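Local coordinates for alpha-galactosidase (Lactobacillus brevis, PDB 3MI6), which probably releases terminal, non-reducing alpha-D-galactose from alpha-galactosides by hydrolysis, as a member of glycosyl hydrolase family 36, at residues S299-S302 against Q307-Q310; S314-H319 against G566-M571. One frame throughout, in Å; residues are numbered along the deposited sequence.

Contact 1: residues S299-S302 against Q307-Q310; sequences SYTS and QLSQ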
ATOM      1  N   SER D 299      12.364 -17.282 -19.310  1.00 32.70           N
ATOM      2  CA  SER D 299      13.540 -16.467 -19.029  1.00 31.44           C
ATOM      3  C   SER D 299      13.556 -15.937 -17.597  1.00 30.47           C
ATOM      4  O   SER D 299      12.506 -15.713 -16.980  1.00 30.25           O
ATOM      5  CB  SER D 299      13.625 -15.305 -20.018  1.00 29.66           C
ATOM      6  OG  SER D 299      14.949 -14.837 -20.108  1.00 29.08           O
ATOM      7  N   TYR D 300      14.760 -15.754 -17.077  1.00 28.00           N
ATOM      8  CA  TYR D 300      14.936 -15.220 -15.750  1.00 29.68           C
ATOM      9  C   TYR D 300      16.140 -14.294 -15.746  1.00 32.74           C
ATOM     10  O   TYR D 300      17.018 -14.399 -16.598  1.00 32.99           O
ATOM     11  CB  TYR D 300      15.138 -16.329 -14.729  1.00 30.04           C
ATOM     12  CG  TYR D 300      15.601 -15.810 -13.375  1.00 33.26           C
ATOM     13  CD1 TYR D 300      16.939 -15.494 -13.149  1.00 32.78           C
ATOM     14  CD2 TYR D 300      14.700 -15.636 -12.325  1.00 32.38           C
ATOM     15  CE1 TYR D 300      17.369 -15.013 -11.933  1.00 33.67           C
ATOM     16  CE2 TYR D 300      15.123 -15.159 -11.089  1.00 34.14           C
ATOM     17  CZ  TYR D 300      16.463 -14.849 -10.901  1.00 36.63           C
ATOM     18  OH  TYR D 300      16.895 -14.367  -9.681  1.00 34.43           O
ATOM     19  N   THR D 301      16.157 -13.381 -14.784  1.00 31.90           N
ATOM     20  CA  THR D 301      17.320 -12.556 -14.514  1.00 32.10           C
ATOM     21  C   THR D 301      17.221 -12.016 -13.095  1.00 33.04           C
ATOM     22  O   THR D 301      16.147 -12.006 -12.504  1.00 33.46           O
ATOM     23  CB  THR D 301      17.446 -11.384 -15.496  1.00 30.00           C
ATOM     24  OG1 THR D 301      18.627 -10.654 -15.181  1.00 30.28           O
ATOM     25  CG2 THR D 301      16.280 -10.459 -15.369  1.00 29.83           C
ATOM     26  N   SER D 302      18.345 -11.581 -12.542  1.00 32.58           N
ATOM     27  CA  SER D 302      18.351 -10.981 -11.213  1.00 30.84           C
ATOM     28  C   SER D 302      18.675  -9.509 -11.373  1.00 30.93           C
ATOM     29  O   SER D 302      18.747  -8.750 -10.396  1.00 31.70           O
ATOM     30  CB  SER D 302      19.419 -11.636 -10.345  1.00 34.30           C
ATOM     31  OG  SER D 302      19.165 -13.019 -10.194  1.00 38.07           O
ATOM     32  N   GLN D 307      16.796  -5.608 -18.181  1.00 29.28           N
ATOM     33  CA  GLN D 307      17.678  -6.703 -18.561  1.00 26.90           C
ATOM     34  C   GLN D 307      16.863  -7.850 -19.144  1.00 30.55           C
ATOM     35  O   GLN D 307      17.216  -8.406 -20.183  1.00 31.07           O
ATOM     36  CB  GLN D 307      18.532  -7.163 -17.381  1.00 28.85           C
ATOM     37  CG  GLN D 307      19.423  -8.383 -17.671  1.00 31.28           C
ATOM     38  CD  GLN D 307      20.420  -8.175 -18.825  1.00 35.38           C
ATOM     39  OE1 GLN D 307      20.612  -9.069 -19.678  1.00 36.61           O
ATOM     40  NE2 GLN D 307      21.056  -7.001 -18.858  1.00 30.48           N
ATOM     41  N   LEU D 308      15.744  -8.172 -18.500  1.00 30.33           N
ATOM     42  CA  LEU D 308      14.850  -9.191 -19.018  1.00 28.19           C
ATOM     43  C   LEU D 308      14.352  -8.854 -20.418  1.00 30.85           C
ATOM     44  O   LEU D 308      14.360  -9.709 -21.296  1.00 32.06           O
ATOM     45  CB  LEU D 308      13.673  -9.408 -18.078  1.00 28.38           C
ATOM     46  CG  LEU D 308      12.745 -10.548 -18.484  1.00 27.22           C
ATOM     47  CD1 LEU D 308      13.396 -11.898 -18.219  1.00 28.75           C
ATOM     48  CD2 LEU D 308      11.453 -10.433 -17.719  1.00 28.91           C
ATOM     49  N   SER D 309      13.911  -7.623 -20.653  1.00 28.94           N
ATOM     50  CA  SER D 309      13.427  -7.310 -21.992  1.00 29.11           C
ATOM     51  C   SER D 309      14.566  -7.350 -22.986  1.00 29.61           C
ATOM     52  O   SER D 309      14.422  -7.830 -24.092  1.00 28.38           O
ATOM     53  CB  SER D 309      12.756  -5.942 -22.051  1.00 30.55           C
ATOM     54  OG  SER D 309      11.550  -5.950 -21.316  1.00 31.84           O
ATOM     55  N   GLN D 310      15.713  -6.833 -22.580  1.00 33.48           N
ATOM     56  CA  GLN D 310      16.850  -6.736 -23.489  1.00 32.08           C
ATOM     57  C   GLN D 310      17.310  -8.097 -24.038  1.00 31.49           C
ATOM     58  O   GLN D 310      17.468  -8.244 -25.250  1.00 33.41           O
ATOM     59  CB  GLN D 310      17.982  -5.935 -22.834  1.00 30.23           C
ATOM     60  CG  GLN D 310      17.606  -4.487 -22.660  1.00 29.87           C
ATOM     61  CD  GLN D 310      18.529  -3.715 -21.732  1.00 32.49           C
ATOM     62  OE1 GLN D 310      18.445  -2.487 -21.655  1.00 31.30           O
ATOM     63  NE2 GLN D 310      19.405  -4.427 -21.014  1.00 33.18           N
TER

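Contact 2: residues S314-H319 against G566-M571; sequences SFYQQH and GYPQAM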
ATOM      1  N   SER D 314      17.145  -9.754 -27.665  1.00 31.10           N
ATOM      2  CA  SER D 314      18.273 -10.280 -28.417  1.00 32.68           C
ATOM      3  C   SER D 314      18.015 -11.707 -28.858  1.00 33.43           C
ATOM      4  O   SER D 314      18.466 -12.137 -29.919  1.00 32.69           O
ATOM      5  CB  SER D 314      19.555 -10.224 -27.595  1.00 30.79           C
ATOM      6  OG  SER D 314      20.375  -9.194 -28.110  1.00 37.44           O
ATOM      7  N   PHE D 315      17.295 -12.445 -28.025  1.00 33.03           N
ATOM      8  CA  PHE D 315      16.933 -13.790 -28.389  1.00 35.83           C
ATOM      9  C   PHE D 315      15.994 -13.777 -29.593  1.00 36.31           C
ATOM     10  O   PHE D 315      16.176 -14.568 -30.524  1.00 36.34           O
ATOM     11  CB  PHE D 315      16.305 -14.533 -27.216  1.00 39.06           C
ATOM     12  CG  PHE D 315      15.620 -15.811 -27.613  1.00 36.85           C
ATOM     13  CD1 PHE D 315      16.344 -16.983 -27.747  1.00 36.02           C
ATOM     14  CD2 PHE D 315      14.256 -15.830 -27.865  1.00 33.97           C
ATOM     15  CE1 PHE D 315      15.726 -18.163 -28.118  1.00 34.95           C
ATOM     16  CE2 PHE D 315      13.624 -17.002 -28.235  1.00 37.34           C
ATOM     17  CZ  PHE D 315      14.367 -18.182 -28.364  1.00 36.96           C
ATOM     18  N   TYR D 316      15.009 -12.876 -29.590  1.00 35.49           N
ATOM     19  CA  TYR D 316      14.026 -12.839 -30.681  1.00 34.51           C
ATOM     20  C   TYR D 316      14.675 -12.425 -32.000  1.00 35.65           C
ATOM     21  O   TYR D 316      14.320 -12.936 -33.055  1.00 36.51           O
ATOM     22  CB  TYR D 316      12.833 -11.919 -30.380  1.00 31.79           C
ATOM     23  CG  TYR D 316      12.024 -12.258 -29.145  1.00 31.86           C
ATOM     24  CD1 TYR D 316      11.672 -13.572 -28.852  1.00 30.46           C
ATOM     25  CD2 TYR D 316      11.567 -11.248 -28.291  1.00 29.78           C
ATOM     26  CE1 TYR D 316      10.918 -13.877 -27.719  1.00 31.26           C
ATOM     27  CE2 TYR D 316      10.822 -11.539 -27.164  1.00 28.80           C
ATOM     28  CZ  TYR D 316      10.498 -12.854 -26.876  1.00 33.12           C
ATOM     29  OH  TYR D 316       9.758 -13.146 -25.744  1.00 34.42           O
ATOM     30  N   GLN D 317      15.627 -11.503 -31.927  1.00 35.82           N
ATOM     31  CA  GLN D 317      16.231 -10.930 -33.118  1.00 36.26           C
ATOM     32  C   GLN D 317      17.163 -11.921 -33.798  1.00 39.29           C
ATOM     33  O   GLN D 317      17.360 -11.866 -35.007  1.00 42.29           O
ATOM     34  CB  GLN D 317      17.004  -9.652 -32.768  1.00 35.80           C
ATOM     35  CG  GLN D 317      17.655  -8.969 -33.971  1.00 40.69           C
ATOM     36  CD  GLN D 317      18.585  -7.820 -33.580  1.00 45.51           C
ATOM     37  OE1 GLN D 317      19.701  -8.037 -33.082  1.00 44.43           O
ATOM     38  NE2 GLN D 317      18.132  -6.590 -33.814  1.00 41.26           N
ATOM     39  N   GLN D 318      17.750 -12.820 -33.021  1.00 37.79           N
ATOM     40  CA  GLN D 318      18.693 -13.770 -33.575  1.00 38.21           C
ATOM     41  C   GLN D 318      18.035 -15.115 -33.893  1.00 42.42           C
ATOM     42  O   GLN D 318      18.473 -15.822 -34.800  1.00 45.57           O
ATOM     43  CB  GLN D 318      19.875 -13.971 -32.622  1.00 39.84           C
ATOM     44  CG  GLN D 318      20.948 -14.905 -33.163  1.00 43.01           C
ATOM     45  CD  GLN D 318      22.187 -14.971 -32.285  1.00 49.80           C
ATOM     46  OE1 GLN D 318      23.096 -15.777 -32.528  1.00 48.64           O
ATOM     47  NE2 GLN D 318      22.230 -14.122 -31.253  1.00 51.24           N
ATOM     48  N   HIS D 319      16.968 -15.450 -33.170  1.00 40.70           N
ATOM     49  CA  HIS D 319      16.446 -16.812 -33.178  1.00 38.07           C
ATOM     50  C   HIS D 319      14.928 -16.960 -33.367  1.00 39.46           C
ATOM     51  O   HIS D 319      14.366 -18.011 -33.051  1.00 37.08           O
ATOM     52  CB  HIS D 319      16.833 -17.506 -31.881  1.00 39.62           C
ATOM     53  CG  HIS D 319      18.305 -17.627 -31.670  1.00 41.14           C
ATOM     54  ND1 HIS D 319      19.112 -18.389 -32.482  1.00 41.76           N
ATOM     55  CD2 HIS D 319      19.110 -17.112 -30.711  1.00 42.29           C
ATOM     56  CE1 HIS D 319      20.355 -18.327 -32.042  1.00 45.96           C
ATOM     57  NE2 HIS D 319      20.382 -17.555 -30.971  1.00 44.45           N
ATOM     58  N   GLY D 566       7.765  -6.625 -23.531  1.00 30.79           N
ATOM     59  CA  GLY D 566       7.681  -7.882 -24.227  1.00 26.01           C
ATOM     60  C   GLY D 566       8.271  -7.825 -25.611  1.00 28.32           C
ATOM     61  O   GLY D 566       8.620  -8.859 -26.178  1.00 31.60           O
ATOM     62  N   TYR D 567       8.391  -6.626 -26.163  1.00 27.63           N
ATOM     63  CA  TYR D 567       8.775  -6.508 -27.561  1.00 27.93           C
ATOM     64  C   TYR D 567       9.663  -5.288 -27.852  1.00 27.82           C
ATOM     65  O   TYR D 567       9.329  -4.166 -27.506  1.00 28.07           O
ATOM     66  CB  TYR D 567       7.512  -6.538 -28.444  1.00 27.71           C
ATOM     67  CG  TYR D 567       6.513  -7.631 -28.058  1.00 27.97           C
ATOM     68  CD1 TYR D 567       6.500  -8.848 -28.704  1.00 29.75           C
ATOM     69  CD2 TYR D 567       5.586  -7.433 -27.048  1.00 27.76           C
ATOM     70  CE1 TYR D 567       5.590  -9.831 -28.361  1.00 30.23           C
ATOM     71  CE2 TYR D 567       4.689  -8.399 -26.690  1.00 25.79           C
ATOM     72  CZ  TYR D 567       4.689  -9.603 -27.342  1.00 31.07           C
ATOM     73  OH  TYR D 567       3.778 -10.585 -26.983  1.00 30.65           O
ATOM     74  N   PRO D 568      10.802  -5.522 -28.515  1.00 29.74           N
ATOM     75  CA  PRO D 568      11.767  -4.485 -28.896  1.00 28.20           C
ATOM     76  C   PRO D 568      11.168  -3.535 -29.912  1.00 30.70           C
ATOM     77  O   PRO D 568      10.294  -3.931 -30.663  1.00 32.80           O
ATOM     78  CB  PRO D 568      12.890  -5.269 -29.567  1.00 31.57           C
ATOM     79  CG  PRO D 568      12.574  -6.743 -29.345  1.00 31.83           C
ATOM     80  CD  PRO D 568      11.135  -6.843 -29.081  1.00 30.91           C
ATOM     81  N   GLN D 569      11.652  -2.302 -29.956  1.00 32.16           N
ATOM     82  CA  GLN D 569      11.082  -1.282 -30.832  1.00 33.51           C
ATOM     83  C   GLN D 569      11.131  -1.640 -32.316  1.00 34.44           C
ATOM     84  O   GLN D 569      10.349  -1.121 -33.104  1.00 35.44           O
ATOM     85  CB  GLN D 569      11.762   0.070 -30.607  1.00 30.64           C
ATOM     86  CG  GLN D 569      13.202   0.100 -31.007  1.00 29.99           C
ATOM     87  CD  GLN D 569      14.131  -0.400 -29.932  1.00 30.81           C
ATOM     88  OE1 GLN D 569      13.734  -1.169 -29.062  1.00 32.06           O
ATOM     89  NE2 GLN D 569      15.386   0.041 -29.982  1.00 30.66           N
ATOM     90  N   ALA D 570      12.059  -2.508 -32.700  1.00 34.26           N
ATOM     91  CA  ALA D 570      12.143  -2.955 -34.084  1.00 34.85           C
ATOM     92  C   ALA D 570      10.793  -3.492 -34.579  1.00 35.25           C
ATOM     93  O   ALA D 570      10.455  -3.371 -35.757  1.00 34.49           O
ATOM     94  CB  ALA D 570      13.224  -4.018 -34.223  1.00 34.38           C
HETATM   95  N   MSE D 571      10.023  -4.058 -33.657  1.00 34.08           N
HETATM   96  CA  MSE D 571       8.759  -4.700 -33.974  1.00 35.56           C
HETATM   97  C   MSE D 571       7.550  -3.746 -34.058  1.00 36.69           C
HETATM   98  O   MSE D 571       6.496  -4.118 -34.587  1.00 37.03           O
HETATM   99  CB  MSE D 571       8.485  -5.796 -32.953  1.00 35.11           C
HETATM  100  CG  MSE D 571       9.497  -6.941 -32.970  1.00 36.34           C
HETATM  101 SE   MSE D 571       9.021  -8.339 -31.681  1.00 60.10          SE
HETATM  102  CE  MSE D 571      10.599  -9.514 -31.873  1.00 35.64           C
TER

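Contact 1: residues S299-S302 against Q307-Q310
Ser299 meets the helix through its side chain, which lies against the CD1 methyl of Leu308: OG is 3.8 Å from Leu308 CD1, and CB of the same serine is 3.9 Å from it. The hydroxyl's polar need is met further along the helix, by a hydrogen bond with Gln311 NE2. At Tyr300 the side chain leaves the contact and its ring packs on Phe248, while its backbone stays by the helix: N lies 4.2 Å from Leu308 CD1 and O accepts a hydrogen bond from Gln311 NE2. Here ends strand 290-301, an inner strand of the nine-stranded antiparallel sheet, and helix 305-319 folds back over it after a short turn. Thr301 is the centre of the approach, its CA 6.1 Å from that of Leu308. With OG1 anti to the backbone N (chi1 -178°), its two branches part: OG1 reaches Gln307 CG at 3.5 Å while bonding to Ala303 N, and CG2 lies 3.9 Å from Leu308 CB. A serine here would lack CG2 and would probably leave a gap against the Leu308 CB and the helix backbone at that point. The side chain of Ser302, in the turn, sets off away from the helix, and its OG hydrogen-bonds with Tyr300 OH at 2.7 Å.

Contact 2: residues S314-H319 against G566-M571
Tyr316 approaches the 566-571 loop along one side of its side chain, from CB to the outer part of the ring. CB is closest to the methyl of Met571, a selenomethionine in this crystal, with its CE 3.6 Å away. The same methyl reaches the root of the ring, lying 4.1 Å from Tyr316 CG and approaching the ring obliquely. Because the Met571 chain is extended beyond CG (chi2 -177°, chi3 -175°), its tip gets this far and meets the tyrosine side chain at about a right angle. Further out, CD2 has Pro568 CD at 4.5 Å, near the ring plane and at its edge, a loose apolar contact. CE2 then comes 3.6 Å from the carbonyl oxygen of Gly566, again obliquely. On the other edge of the ring, CE1 lies in the plane of the ring of Phe315, the preceding residue of the helix, at that ring's edge. Leu536, from helix 536-539, also touches Tyr316. On the loop side, the backbone bond from Met571 N to Pro568 O, 3.0 Å long, closes the short 3-10 turn that carries the methionine, whose SE lies at the edge of the Tyr567 ring. No hydrogen bond joins the two segments. The loop runs from helix 553-566 into strand 572-576, the alpha-to-beta connection that recurs throughout a parallel (beta/alpha)8 barrel.

In the fold
Helix 305-319 serves both contacts, which follow one another along the chain and have centres about 13 Å apart. Contact 1 sets the early part of the helix against the end of strand 290-301, from the antiparallel nine-stranded sheet; contact 2 sets the last part against a loop of the barrel, bringing together segments 247 residues apart. The helix thus bridges sheet and barrel, and the hydrogen bond of Ser309 OG with Tyr565 O ties it to the end of helix 553-566, just before the loop of contact 2. Both lie away from the predicted catalytic residues Asp479 and Asp549. Loop 566-571 enters strand 572-576 at its N-terminal end, whereas active sites of such barrels lie at the C-terminal ends of the strands.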